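Side-chain contact in histidine triad (HIT) protein (Marinobacter aquaeolei, PDB 3OHE), which is of unconfirmed function but probably acts as a hydrolase of the histidine triad superfamily, and binds calcium in the crystal: residues A[64-69]-A[76-81]. Residues are numbered along the deposited sequence; the frame is centred on the assembly and turned at random. Where two conformers were deposited one is given.
Sequences ALSEGM and DKMNVA
The flat carbonyl group of Ser66 meets the chain of Met78 at its oxygen end: SE, a selenium in this selenomethionine, lies 3.9 Å from Ser66 O, tilted out of the peptide plane rather than directly over its face. This contact belongs to the helix-on-sheet layer of the HIT fold, in which helix 52-72 packs against an antiparallel sheet. The strand 77-82 lies at the edge of that sheet within the chain and runs roughly antiparallel to the helix, their local axes 9.3 Å apart. Ser66 and Met78 each have a second conformer, and the contacts given are those of one conformer of each. Torsions chi2 and chi3, both near -61°, curl the Met78 chain back, bringing CE 4.2 Å from Ser66 CA and an equal 4.2 Å from SE of Met69, which comes from the next turn of the helix. Val96 of the neighbouring strand touches both selenomethionines and fills in this apolar patch. Asn79 leaves the strand on the face away from the helix. Its ND2 reaches Met78 O at 2.9 Å from well above the carbonyl plane, while Lys77 NZ approaches the same oxygen within that plane, giving it two donors. Beyond lies the dimer interface: Lys77 NZ also forms a salt bridge with Glu46 of the second subunit, and Asn79 ND2 bonds to Asn85 of that chain. Back on the helix side, Ser66 OG is hydrogen-bonded to Ser62 O one turn earlier, and it also meets a methyl of Val80 in a van der Waals contact. With CG1 anti to the backbone N (chi1 -179°), the other methyl of Val80 is directed at the serine, CG2 stopping 3.6 Å from Ser66 OG.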
ATOM      1  N   ALA A  64      -0.311  13.767   0.411  1.00  6.65           N
ATOM      2  CA  ALA A  64      -0.928  14.974  -0.146  1.00  7.14           C
ATOM      3  C   ALA A  64      -1.832  14.585  -1.323  1.00  6.86           C
ATOM      4  O   ALA A  64      -2.977  15.056  -1.458  1.00  7.71           O
ATOM      5  CB  ALA A  64       0.143  16.001  -0.577  1.00  8.79           C
ATOM      6  N   LEU A  65      -1.322  13.722  -2.199  1.00  7.01           N
ATOM      7  CA  LEU A  65      -2.122  13.226  -3.329  1.00  7.12           C
ATOM      8  C   LEU A  65      -3.391  12.534  -2.843  1.00  6.67           C
ATOM      9  O   LEU A  65      -4.491  12.767  -3.380  1.00  7.31           O
ATOM     10  CB  LEU A  65      -1.293  12.273  -4.184  1.00  7.50           C
ATOM     11  CG  LEU A  65      -2.019  11.623  -5.367  1.00  6.93           C
ATOM     12  CD1 LEU A  65      -2.407  12.689  -6.427  1.00  8.95           C
ATOM     13  CD2 LEU A  65      -1.120  10.523  -5.998  1.00  7.89           C
ATOM     14  N   SER A  66      -3.261  11.656  -1.862  0.70  6.08           N
ATOM     15  CA  SER A  66      -4.405  10.859  -1.376  0.70  6.02           C
ATOM     16  C   SER A  66      -5.482  11.774  -0.800  0.70  7.07           C
ATOM     17  O   SER A  66      -6.651  11.686  -1.188  0.70  6.76           O
ATOM     18  CB  SER A  66      -3.992   9.869  -0.281  0.70  6.29           C
ATOM     19  OG  SER A  66      -3.147   8.862  -0.771  0.70  9.03           O
ATOM     20  N   GLU A  67      -5.110  12.653   0.123  1.00  7.08           N
ATOM     21  CA  GLU A  67      -6.097  13.535   0.727  1.00  7.76           C
ATOM     22  C   GLU A  67      -6.778  14.411  -0.319  1.00  6.41           C
ATOM     23  O   GLU A  67      -7.999  14.627  -0.299  1.00  7.14           O
ATOM     24  CB  GLU A  67      -5.455  14.382   1.829  1.00  8.17           C
ATOM     25  CG  GLU A  67      -6.496  15.147   2.621  1.00  8.22           C
ATOM     26  CD  GLU A  67      -6.029  15.819   3.866  1.00 11.55           C
ATOM     27  OE1 GLU A  67      -4.847  15.715   4.224  1.00 12.42           O
ATOM     28  OE2 GLU A  67      -6.901  16.483   4.500  1.00 13.60           O
ATOM     29  N   GLY A  68      -5.990  14.926  -1.244  1.00  6.54           N
ATOM     30  CA  GLY A  68      -6.526  15.767  -2.305  1.00  6.21           C
ATOM     31  C   GLY A  68      -7.453  15.014  -3.252  1.00  6.79           C
ATOM     32  O   GLY A  68      -8.494  15.571  -3.659  1.00  7.27           O
HETATM   33  N   MSE A  69      -7.109  13.777  -3.627  1.00  6.99           N
HETATM   34  CA  MSE A  69      -7.990  12.973  -4.470  1.00  6.51           C
HETATM   35  C   MSE A  69      -9.297  12.649  -3.781  1.00  6.82           C
HETATM   36  O   MSE A  69     -10.355  12.620  -4.412  1.00  7.19           O
HETATM   37  CB  MSE A  69      -7.293  11.673  -4.857  1.00  6.82           C
HETATM   38  CG  MSE A  69      -6.188  11.787  -5.855  1.00  6.98           C
HETATM   39 SE   MSE A  69      -5.386  10.101  -6.339  0.75  7.71          SE
HETATM   40  CE  MSE A  69      -6.812   9.347  -7.442  1.00 11.11           C
ATOM     41  N   ASP A  76     -15.180   7.642  -0.886  1.00  7.48           N
ATOM     42  CA  ASP A  76     -15.503   7.053   0.395  1.00  7.60           C
ATOM     43  C   ASP A  76     -14.288   6.524   1.163  1.00  7.42           C
ATOM     44  O   ASP A  76     -14.256   6.589   2.399  1.00  9.09           O
ATOM     45  CB  ASP A  76     -16.534   5.932   0.268  1.00  8.22           C
ATOM     46  CG  ASP A  76     -17.900   6.423  -0.188  1.00  9.28           C
ATOM     47  OD1 ASP A  76     -18.264   7.582   0.132  1.00  9.69           O
ATOM     48  OD2 ASP A  76     -18.613   5.671  -0.903  1.00 11.49           O
ATOM     49  N   LYS A  77     -13.289   5.981   0.467  1.00  6.83           N
ATOM     50  CA  LYS A  77     -12.123   5.361   1.079  1.00  7.16           C
ATOM     51  C   LYS A  77     -10.996   5.375   0.050  1.00  6.67           C
ATOM     52  O   LYS A  77     -11.238   5.177  -1.107  1.00  7.52           O
ATOM     53  CB  LYS A  77     -12.440   3.925   1.485  1.00  8.25           C
ATOM     54  CG  LYS A  77     -11.383   3.233   2.314  1.00  7.70           C
ATOM     55  CD  LYS A  77     -11.215   3.846   3.715  1.00  9.05           C
ATOM     56  CE  LYS A  77      -9.989   3.287   4.503  1.00 10.92           C
ATOM     57  NZ  LYS A  77      -8.703   3.474   3.734  1.00 12.92           N
HETATM   58  N   MSE A  78      -9.767   5.602   0.527  0.70  6.35           N
HETATM   59  CA  MSE A  78      -8.602   5.403  -0.328  0.70  7.30           C
HETATM   60  C   MSE A  78      -8.041   4.023  -0.218  0.70  6.78           C
HETATM   61  O   MSE A  78      -8.105   3.391   0.837  0.70  8.06           O
HETATM   62  CB  MSE A  78      -7.474   6.386   0.022  0.70  9.44           C
HETATM   63  CG  MSE A  78      -7.807   7.810  -0.295  0.70  8.52           C
HETATM   64 SE   MSE A  78      -8.160   8.179  -2.186  0.52 11.13          SE
HETATM   65  CE  MSE A  78      -6.556   7.719  -3.081  0.70 11.84           C
ATOM     66  N   ASN A  79      -7.475   3.559  -1.324  1.00  6.96           N
ATOM     67  CA  ASN A  79      -6.639   2.345  -1.315  1.00  6.96           C
ATOM     68  C   ASN A  79      -5.263   2.745  -1.879  1.00  7.35           C
ATOM     69  O   ASN A  79      -5.186   3.312  -2.976  1.00  9.17           O
ATOM     70  CB  ASN A  79      -7.236   1.244  -2.164  1.00  7.38           C
ATOM     71  CG  ASN A  79      -8.516   0.597  -1.619  1.00  7.87           C
ATOM     72  OD1 ASN A  79      -9.030  -0.295  -2.322  1.00  8.52           O
ATOM     73  ND2 ASN A  79      -9.006   0.967  -0.443  1.00  8.05           N
ATOM     74  N   VAL A  80      -4.207   2.489  -1.111  1.00  6.28           N
ATOM     75  CA  VAL A  80      -2.851   2.840  -1.477  1.00  6.51           C
ATOM     76  C   VAL A  80      -2.021   1.575  -1.383  1.00  6.08           C
ATOM     77  O   VAL A  80      -2.115   0.823  -0.406  1.00  7.05           O
ATOM     78  CB  VAL A  80      -2.288   3.957  -0.572  1.00  7.22           C
ATOM     79  CG1 VAL A  80      -0.845   4.341  -0.985  1.00 10.21           C
ATOM     80  CG2 VAL A  80      -3.167   5.226  -0.675  1.00 10.61           C
ATOM     81  N   ALA A  81      -1.212   1.295  -2.414  1.00  6.20           N
ATOM     82  CA  ALA A  81      -0.499   0.011  -2.468  1.00  6.46           C
ATOM     83  C   ALA A  81       0.746   0.070  -3.315  1.00  5.88           C
ATOM     84  O   ALA A  81       0.764   0.721  -4.357  1.00  6.63           O
ATOM     85  CB  ALA A  81      -1.408  -1.140  -3.000  1.00  7.86           C
TER